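Local atomic coordinates of aminoglycoside-O-phosphotransferase VIII (Streptomyces rimosus, PDB entry 4H05), a protein that phosphorylates aminoglycoside antibiotics as a kinase-like, magnesium-dependent 3'-phosphotransferase that uses ATP, and so confers resistance to them. Residues Asp8-Ala13 with Val47-Leu52; Glu63-Leu68 with Ile73-Val78; Leu191-Val196 with Leu227-His232. All blocks are in the same frame, centred on the assembly; numbering follows the deposited sequence. Where two conformers were deposited one is given.

The three contacts run through a kinase-like fold from its N-terminal sheet to its catalytic loop. Interaction 1 packs helix 6-17 on strand 43-50 of the five-stranded sheet, and interaction 2 folds the loop before strand 78-83 against helix 54-71, which follows strand 43-50 in the chain. Their centres lie about 21 Å apart. Interaction 3, where the catalytic loop meets helix 220-230, has its centre about 28 Å from that of interaction 1 and about 20 Å from that of interaction 2. Asp-210, a predicted magnesium ligand, relates all three: its side chain is about 12 Å from that of Val-49, 8 Å from Leu-65 and 7 Å from Cys-192.

Interaction 1. Residues Asp8-Ala13 with Val47-Leu52; sequences DDALRA and VKVAAL
Val-49 meets Leu-11 and Ala-10 where helix 6-17 lies on strand 43-50, and every contact between the two segments is apolar. The closer pair joins Leu-11 CD2 to Val-49 CG2 at 3.9 Å, the two side chains meeting at a slant through single methyl groups. Leu-11 starts off along the flank of its helix, but its CD2 branch reaches in to the strand. Val-49 points toward the helix and divides its two methyls: CG1, anti to the backbone N (chi1 -166°), turns to Ala-10, while CG2 takes Leu-11. Ala-10 CB stands a looser 4.5 Å from Val-49 CG1; its small methyl suits a position facing the sheet, because the helix can lie close there. Neighbouring apolar groups extend the layer, with Met-7 and Leu-14 of the same helix on Val-49 and Trp-89 of strand 86-93 touching both Ala-10 and Val-49. Strand alternation sends the preceding residue, Lys-48, the other way; its salt bridge to Glu-61 is consistent with the lysine-glutamate pair of kinase-like folds, and Asp-210 is a second partner. With only methyl groups meeting, what these segments add to the helix-sheet packing is non-directional and probably driven by burial of hydrocarbon.

Interaction 2. Residues Glu63-Leu68 with Ile73-Val78; sequences ERLVWL and IPVPRV
Leu-65 and Leu-68, about one helical turn apart, are the bumps that helix 54-71 offers to the loop 73-78, and the branched Val-75 fits against both. Val-75 CG2 lies 3.7 Å from Leu-65 CD1 and 4.2 Å from Leu-68 CB, so it fills the hollow between the two leucines. Farther along, Val-78 brings CG2 to 3.7 Å from Leu-65 CB; the same methyl also touches Leu-65 CD2 and reaches Val-66 CG2, settling in the groove between these neighbours. CG2 lies beside the backbone N of Val-78 because CG1 takes the anti place (chi1 172°). At the near end Ile-73 sets CG1 4.2 Å from Leu-68 CD1, and its N donates to Leu-68 O over 3.0 Å. This six-to-one bond lies where the helix ends, and is consistent with a Schellman-type C-cap that turns the chain back along the helix toward strand 78-83. A water bridges the two backbones beside Val-75, donating to Pro-76 O at 3.0 Å and more weakly to Leu-65 O. The chemistry is thus divided: aliphatic groups fit together and so probably set how the loop lies, while one direct bond and one water join backbone polar atoms across the contact.

Interaction 3. Residues Leu191-Val196 with Leu227-His232; sequences LCPDNV and LRELAH
The part of the catalytic loop just after the predicted proton acceptor Asp-190, carrying the predicted magnesium ligand Asn-195, rests here on the C-terminal end of helix 220-230, as part of the kinase-like fold. Pro-193 and Glu-229 make the main contact, their side chains crossing nearly at right angles. The proline brings its CD and CG carbons against the aliphatic stem of the glutamate: Pro-193 CD lies 3.4 Å from Glu-229 CB and 3.6 Å from Glu-229 CG. A minor contact, seen in one of two conformers of Cys-192, sets its CB near Glu-229 CG. A glutamate suits this place because its methylene groups can pack on the ring while its carboxylate goes its own way. A bend at chi2 (-50°) folds the chain so that the acid turns toward Arg-228, whose NH1 forms a salt bridge to Glu-229 OE2 at 3.0 Å, on the anti side and tilted 26° out of the carboxylate plane. Arg-228 NH2 also pairs with Asp-270. Within the loop, Asn-195 N bonds to Cys-192 O at 2.9 Å, closing the 3-10 turn through Pro-193 and Asp-194, and Asn-195 ND2 bonds to Asp-190 O, tying the predicted metal ligand to the backbone of the predicted base. Carbon therefore does the touching across the contact, while the charge of Glu-229 is probably partly balanced by Arg-228, which it shares with Asp-270.

Interaction 1. Residues Asp8-Ala13 with Val47-Leu52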
loop_
_atom_site.group_PDB
_atom_site.type_symbol
_atom_site.label_atom_id
_atom_site.label_comp_id
_atom_site.label_asym_id
_atom_site.label_seq_id
_atom_site.Cartn_x
_atom_site.Cartn_y
_atom_site.Cartn_z
ATOM N N ASP A 8 -2.214 15.566 -19.417
ATOM C CA ASP A 8 -1.669 15.371 -20.742
ATOM C C ASP A 8 -0.292 15.962 -20.872
ATOM O O ASP A 8 0.563 15.359 -21.487
ATOM C CB ASP A 8 -2.626 15.936 -21.783
ATOM C CG ASP A 8 -3.682 14.917 -22.192
ATOM O OD1 ASP A 8 -3.392 13.690 -22.027
ATOM O OD2 ASP A 8 -4.759 15.334 -22.693
ATOM N N ASP A 9 -0.089 17.136 -20.264
ATOM C CA ASP A 9 1.252 17.777 -20.162
ATOM C C ASP A 9 2.270 16.910 -19.485
ATOM O O ASP A 9 3.382 16.780 -19.922
ATOM C CB ASP A 9 1.154 19.024 -19.270
ATOM C CG ASP A 9 1.057 20.288 -20.032
ATOM O OD1 ASP A 9 0.586 20.256 -21.207
ATOM O OD2 ASP A 9 1.450 21.316 -19.403
ATOM N N ALA A 10 1.875 16.395 -18.332
ATOM C CA ALA A 10 2.734 15.601 -17.470
ATOM C C ALA A 10 3.149 14.304 -18.197
ATOM O O ALA A 10 4.324 13.978 -18.314
ATOM C CB ALA A 10 1.970 15.312 -16.157
ATOM N N LEU A 11 2.190 13.611 -18.777
ATOM C CA LEU A 11 2.478 12.413 -19.566
ATOM C C LEU A 11 3.370 12.669 -20.795
ATOM O O LEU A 11 4.291 11.871 -21.093
ATOM C CB LEU A 11 1.143 11.805 -20.003
ATOM C CG LEU A 11 0.552 11.114 -18.750
ATOM C CD1 LEU A 11 -0.899 10.756 -18.951
ATOM C CD2 LEU A 11 1.424 9.847 -18.488
ATOM N N ARG A 12 3.108 13.754 -21.537
ATOM C CA ARG A 12 3.984 14.083 -22.680
ATOM C C ARG A 12 5.347 14.563 -22.204
ATOM O O ARG A 12 6.381 14.186 -22.817
ATOM C CB ARG A 12 3.362 15.126 -23.626
ATOM C CG ARG A 12 4.368 15.813 -24.570
ATOM C CD ARG A 12 3.711 17.041 -25.178
ATOM N NE ARG A 12 4.614 17.802 -26.048
ATOM C CZ ARG A 12 4.786 17.604 -27.372
ATOM N NH1 ARG A 12 4.140 16.631 -28.037
ATOM N NH2 ARG A 12 5.634 18.383 -28.056
ATOM N N ALA A 13 5.425 15.363 -21.123
ATOM C CA ALA A 13 6.818 15.699 -20.721
ATOM C C ALA A 13 7.533 14.390 -20.255
ATOM O O ALA A 13 8.689 14.142 -20.586
ATOM C CB ALA A 13 6.874 16.785 -19.660
ATOM N N VAL A 47 6.109 4.078 -13.505
ATOM C CA VAL A 47 5.649 5.500 -13.574
ATOM C C VAL A 47 4.233 5.572 -13.082
ATOM O O VAL A 47 3.386 4.782 -13.497
ATOM C CB VAL A 47 5.685 6.056 -14.982
ATOM C CG1 VAL A 47 4.980 7.392 -15.041
ATOM C CG2 VAL A 47 7.120 6.085 -15.524
ATOM N N LYS A 48 4.010 6.447 -12.111
ATOM C CA LYS A 48 2.706 6.669 -11.515
ATOM C C LYS A 48 2.386 8.133 -11.775
ATOM O O LYS A 48 3.221 9.004 -11.572
ATOM C CB LYS A 48 2.695 6.382 -9.992
ATOM C CG LYS A 48 2.743 4.898 -9.665
ATOM C CD LYS A 48 2.834 4.499 -8.188
ATOM C CE LYS A 48 1.865 5.206 -7.302
ATOM N NZ LYS A 48 2.040 4.794 -5.883
ATOM N N VAL A 49 1.179 8.379 -12.252
ATOM C CA VAL A 49 0.678 9.736 -12.381
ATOM C C VAL A 49 -0.685 9.718 -11.701
ATOM O O VAL A 49 -1.466 8.781 -11.875
ATOM C CB VAL A 49 0.586 10.144 -13.891
ATOM C CG1 VAL A 49 0.401 11.651 -14.063
ATOM C CG2 VAL A 49 1.846 9.718 -14.633
ATOM N N ALA A 50 -0.963 10.724 -10.886
ATOM C CA ALA A 50 -2.187 10.678 -10.109
ATOM C C ALA A 50 -3.150 11.861 -10.361
ATOM O O ALA A 50 -2.728 13.056 -10.437
ATOM C CB ALA A 50 -1.858 10.599 -8.656
ATOM N N ALA A 51 -4.438 11.470 -10.448
ATOM C CA ALA A 51 -5.609 12.376 -10.488
ATOM C C ALA A 51 -5.937 13.053 -9.109
ATOM O O ALA A 51 -6.566 12.436 -8.242
ATOM C CB ALA A 51 -6.832 11.608 -11.032
ATOM N N LEU A 52 -5.453 14.293 -8.914
ATOM C CA LEU A 52 -5.947 15.253 -7.858
ATOM C C LEU A 52 -5.125 15.347 -6.512
ATOM O O LEU A 52 -3.980 15.824 -6.483
ATOM C CB LEU A 52 -7.462 15.066 -7.614
#

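Interaction 2. Residues Glu63-Leu68 with Ile73-Val78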
loop_
_atom_site.group_PDB
_atom_site.type_symbol
_atom_site.label_atom_id
_atom_site.label_comp_id
_atom_site.label_asym_id
_atom_site.label_seq_id
_atom_site.Cartn_x
_atom_site.Cartn_y
_atom_site.Cartn_z
ATOM N N GLU A 63 9.234 11.029 -0.972
ATOM C CA GLU A 63 9.911 11.287 0.310
ATOM C C GLU A 63 9.941 10.060 1.119
ATOM O O GLU A 63 10.941 9.771 1.707
ATOM C CB GLU A 63 9.131 12.311 1.147
ATOM C CG GLU A 63 9.380 13.696 0.611
ATOM C CD GLU A 63 8.631 14.806 1.331
ATOM O OE1 GLU A 63 7.700 14.527 2.100
ATOM O OE2 GLU A 63 9.078 15.964 1.137
ATOM N N ARG A 64 8.834 9.306 1.084
ATOM C CA ARG A 64 8.754 8.078 1.855
ATOM C C ARG A 64 9.650 7.016 1.323
ATOM O O ARG A 64 10.312 6.243 2.083
ATOM C CB ARG A 64 7.321 7.566 1.950
ATOM C CG ARG A 64 6.497 8.418 2.907
ATOM C CD ARG A 64 5.006 8.318 2.746
ATOM N NE ARG A 64 4.258 9.048 3.765
ATOM C CZ ARG A 64 4.224 10.381 3.832
ATOM N NH1 ARG A 64 4.926 11.142 3.001
ATOM N NH2 ARG A 64 3.513 10.966 4.766
ATOM N N LEU A 65 9.635 6.909 0.019
ATOM C CA LEU A 65 10.479 5.900 -0.662
ATOM C C LEU A 65 12.017 6.043 -0.380
ATOM O O LEU A 65 12.812 5.038 -0.251
ATOM C CB LEU A 65 10.177 6.008 -2.167
ATOM C CG LEU A 65 9.508 4.941 -3.053
ATOM C CD1 LEU A 65 8.711 3.862 -2.503
ATOM C CD2 LEU A 65 8.712 5.530 -4.188
ATOM N N VAL A 66 12.464 7.271 -0.397
ATOM C CA VAL A 66 13.850 7.627 -0.184
ATOM C C VAL A 66 14.227 7.338 1.240
ATOM O O VAL A 66 15.318 6.854 1.533
ATOM C CB VAL A 66 14.020 9.166 -0.466
ATOM C CG1 VAL A 66 15.330 9.645 0.064
ATOM C CG2 VAL A 66 13.918 9.536 -1.973
ATOM N N TRP A 67 13.322 7.664 2.173
ATOM C CA TRP A 67 13.640 7.395 3.552
ATOM C C TRP A 67 13.659 5.914 3.829
ATOM O O TRP A 67 14.613 5.403 4.434
ATOM C CB TRP A 67 12.711 8.137 4.464
ATOM C CG TRP A 67 12.888 7.811 5.871
ATOM C CD1 TRP A 67 13.809 8.368 6.757
ATOM C CD2 TRP A 67 12.160 6.815 6.633
ATOM N NE1 TRP A 67 13.649 7.865 7.999
ATOM C CE2 TRP A 67 12.705 6.881 8.001
ATOM C CE3 TRP A 67 11.152 5.913 6.345
ATOM C CZ2 TRP A 67 12.255 6.051 9.026
ATOM C CZ3 TRP A 67 10.667 5.119 7.384
ATOM C CH2 TRP A 67 11.237 5.164 8.703
ATOM N N LEU A 68 12.680 5.196 3.304
ATOM C CA LEU A 68 12.711 3.755 3.396
ATOM C C LEU A 68 13.999 3.038 2.881
ATOM O O LEU A 68 14.501 2.061 3.464
ATOM C CB LEU A 68 11.479 3.205 2.721
ATOM C CG LEU A 68 10.193 2.779 3.445
ATOM C CD1 LEU A 68 10.079 2.818 4.957
ATOM C CD2 LEU A 68 8.950 3.274 2.718
ATOM N N ILE A 73 14.719 -0.839 4.234
ATOM C CA ILE A 73 13.570 -1.636 3.697
ATOM C C ILE A 73 13.742 -1.716 2.206
ATOM O O ILE A 73 14.107 -0.736 1.610
ATOM C CB ILE A 73 12.234 -0.927 4.006
ATOM C CG1 ILE A 73 12.068 -0.781 5.519
ATOM C CG2 ILE A 73 11.060 -1.629 3.338
ATOM C CD1 ILE A 73 11.867 -2.124 6.269
ATOM N N PRO A 74 13.456 -2.871 1.575
ATOM C CA PRO A 74 13.644 -2.963 0.135
ATOM C C PRO A 74 12.562 -2.246 -0.642
ATOM O O PRO A 74 11.435 -2.589 -0.531
ATOM C CB PRO A 74 13.580 -4.433 -0.131
ATOM C CG PRO A 74 12.737 -4.995 0.962
ATOM C CD PRO A 74 12.958 -4.121 2.168
ATOM N N VAL A 75 12.917 -1.239 -1.412
ATOM C CA VAL A 75 11.980 -0.315 -2.023
ATOM C C VAL A 75 12.715 0.093 -3.301
ATOM O O VAL A 75 13.910 0.192 -3.314
ATOM C CB VAL A 75 11.788 0.784 -0.953
ATOM C CG1 VAL A 75 12.716 1.961 -1.098
ATOM C CG2 VAL A 75 10.355 1.125 -0.714
ATOM N N PRO A 76 12.020 0.318 -4.422
ATOM C CA PRO A 76 12.926 0.677 -5.522
ATOM C C PRO A 76 13.430 2.137 -5.435
ATOM O O PRO A 76 12.783 2.972 -4.873
ATOM C CB PRO A 76 12.014 0.597 -6.725
ATOM C CG PRO A 76 10.691 1.093 -6.160
ATOM C CD PRO A 76 10.602 0.517 -4.770
ATOM N N ARG A 77 14.551 2.419 -6.058
ATOM C CA ARG A 77 15.083 3.766 -6.121
ATOM C C ARG A 77 14.245 4.777 -6.912
ATOM O O ARG A 77 13.627 4.493 -7.951
ATOM C CB ARG A 77 16.492 3.634 -6.699
ATOM C CG ARG A 77 17.238 4.908 -7.056
ATOM C CD ARG A 77 18.702 4.602 -7.460
ATOM N NE ARG A 77 19.431 4.133 -6.272
ATOM C CZ ARG A 77 20.051 4.919 -5.371
ATOM N NH1 ARG A 77 20.085 6.213 -5.504
ATOM N NH2 ARG A 77 20.649 4.394 -4.315
ATOM N N VAL A 78 14.189 5.989 -6.424
ATOM C CA VAL A 78 13.389 7.015 -7.054
ATOM C C VAL A 78 14.177 7.693 -8.161
ATOM O O VAL A 78 15.346 7.948 -7.947
ATOM C CB VAL A 78 13.022 8.078 -6.060
ATOM C CG1 VAL A 78 12.327 9.294 -6.802
ATOM C CG2 VAL A 78 12.195 7.396 -4.997
HETATM O O HOH W 1 13.912 4.728 -2.784
#

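Interaction 3. Residues Leu191-Val196 with Leu227-His232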
loop_
_atom_site.group_PDB
_atom_site.type_symbol
_atom_site.label_atom_id
_atom_site.label_comp_id
_atom_site.label_asym_id
_atom_site.label_seq_id
_atom_site.Cartn_x
_atom_site.Cartn_y
_atom_site.Cartn_z
ATOM N N LEU A 191 -0.742 -2.516 3.099
ATOM C CA LEU A 191 0.096 -3.682 2.966
ATOM C C LEU A 191 -0.741 -4.848 2.485
ATOM O O LEU A 191 -1.198 -5.688 3.252
ATOM C CB LEU A 191 0.769 -4.043 4.254
ATOM C CG LEU A 191 1.824 -5.164 4.281
ATOM C CD1 LEU A 191 3.065 -4.771 3.547
ATOM C CD2 LEU A 191 2.194 -5.614 5.717
ATOM N N CYS A 192 -0.904 -4.894 1.191
ATOM C CA CYS A 192 -1.681 -5.877 0.549
ATOM C C CYS A 192 -0.673 -6.591 -0.343
ATOM O O CYS A 192 0.345 -6.025 -0.724
ATOM C CB CYS A 192 -2.822 -5.258 -0.235
ATOM S SG CYS A 192 -2.395 -3.813 -1.205
ATOM N N PRO A 193 -0.977 -7.814 -0.735
ATOM C CA PRO A 193 -0.034 -8.598 -1.516
ATOM C C PRO A 193 0.302 -7.933 -2.874
ATOM O O PRO A 193 1.349 -8.137 -3.441
ATOM C CB PRO A 193 -0.756 -9.936 -1.656
ATOM C CG PRO A 193 -1.723 -9.958 -0.496
ATOM C CD PRO A 193 -2.217 -8.556 -0.497
ATOM N N ASP A 194 -0.589 -7.110 -3.337
ATOM C CA ASP A 194 -0.368 -6.281 -4.463
ATOM C C ASP A 194 0.823 -5.385 -4.372
ATOM O O ASP A 194 1.441 -5.182 -5.323
ATOM C CB ASP A 194 -1.640 -5.447 -4.752
ATOM C CG ASP A 194 -2.397 -6.011 -5.907
ATOM O OD1 ASP A 194 -1.712 -6.313 -6.908
ATOM O OD2 ASP A 194 -3.619 -6.242 -5.813
ATOM N N ASN A 195 1.162 -4.881 -3.209
ATOM C CA ASN A 195 2.228 -3.918 -3.046
ATOM C C ASN A 195 3.556 -4.498 -2.598
ATOM O O ASN A 195 4.495 -3.762 -2.140
ATOM C CB ASN A 195 1.646 -2.958 -2.006
ATOM C CG ASN A 195 0.552 -2.160 -2.602
ATOM O OD1 ASN A 195 0.625 -1.965 -3.808
ATOM N ND2 ASN A 195 -0.439 -1.684 -1.812
ATOM N N VAL A 196 3.645 -5.832 -2.664
ATOM C CA VAL A 196 4.878 -6.561 -2.297
ATOM C C VAL A 196 5.270 -7.504 -3.435
ATOM O O VAL A 196 4.467 -8.323 -3.939
ATOM C CB VAL A 196 4.698 -7.384 -1.028
ATOM C CG1 VAL A 196 6.015 -8.009 -0.588
ATOM C CG2 VAL A 196 4.135 -6.530 0.091
ATOM N N LEU A 227 -4.037 -9.467 6.415
ATOM C CA LEU A 227 -4.814 -10.701 6.795
ATOM C C LEU A 227 -6.150 -10.758 6.095
ATOM O O LEU A 227 -6.658 -11.828 5.782
ATOM C CB LEU A 227 -4.995 -10.836 8.302
ATOM C CG LEU A 227 -3.707 -11.146 9.063
ATOM C CD1 LEU A 227 -3.905 -10.689 10.489
ATOM C CD2 LEU A 227 -3.249 -12.639 9.021
ATOM N N ARG A 228 -6.721 -9.595 5.788
ATOM C CA ARG A 228 -7.946 -9.569 5.014
ATOM C C ARG A 228 -7.683 -10.126 3.633
ATOM O O ARG A 228 -8.559 -10.754 3.068
ATOM C CB ARG A 228 -8.507 -8.138 4.902
ATOM C CG ARG A 228 -9.703 -7.988 3.967
ATOM C CD ARG A 228 -9.270 -7.078 2.789
ATOM N NE ARG A 228 -9.335 -5.699 3.178
ATOM C CZ ARG A 228 -8.599 -4.652 2.753
ATOM N NH1 ARG A 228 -7.624 -4.679 1.819
ATOM N NH2 ARG A 228 -8.901 -3.481 3.320
ATOM N N GLU A 229 -6.510 -9.858 3.053
ATOM C CA GLU A 229 -6.174 -10.405 1.723
ATOM C C GLU A 229 -5.753 -11.894 1.833
ATOM O O GLU A 229 -6.319 -12.715 1.169
ATOM C CB GLU A 229 -5.108 -9.593 1.058
ATOM C CG GLU A 229 -5.535 -8.169 0.724
ATOM C CD GLU A 229 -6.860 -8.126 -0.017
ATOM O OE1 GLU A 229 -7.037 -8.796 -1.072
ATOM O OE2 GLU A 229 -7.740 -7.387 0.424
ATOM N N LEU A 230 -4.844 -12.238 2.731
ATOM C CA LEU A 230 -4.422 -13.624 2.931
ATOM C C LEU A 230 -5.559 -14.625 3.195
ATOM O O LEU A 230 -5.326 -15.827 3.051
ATOM C CB LEU A 230 -3.388 -13.773 4.098
ATOM C CG LEU A 230 -1.970 -13.309 3.772
ATOM C CD1 LEU A 230 -1.051 -13.389 4.975
ATOM C CD2 LEU A 230 -1.375 -14.053 2.590
ATOM N N ALA A 231 -6.707 -14.152 3.690
ATOM C CA ALA A 231 -7.905 -15.012 3.943
ATOM C C ALA A 231 -8.465 -15.648 2.668
ATOM O O ALA A 231 -9.064 -16.716 2.722
ATOM C CB ALA A 231 -9.006 -14.209 4.628
ATOM N N HIS A 232 -8.316 -14.956 1.551
ATOM C CA HIS A 232 -8.717 -15.441 0.225
ATOM C C HIS A 232 -7.909 -16.631 -0.257
ATOM O O HIS A 232 -6.755 -16.813 0.102
ATOM C CB HIS A 232 -8.572 -14.349 -0.790
ATOM C CG HIS A 232 -9.556 -13.261 -0.630
ATOM N ND1 HIS A 232 -10.756 -13.290 -1.226
ATOM C CD2 HIS A 232 -9.500 -12.081 0.091
ATOM C CE1 HIS A 232 -11.441 -12.184 -0.896
ATOM N NE2 HIS A 232 -10.674 -11.451 -0.087
#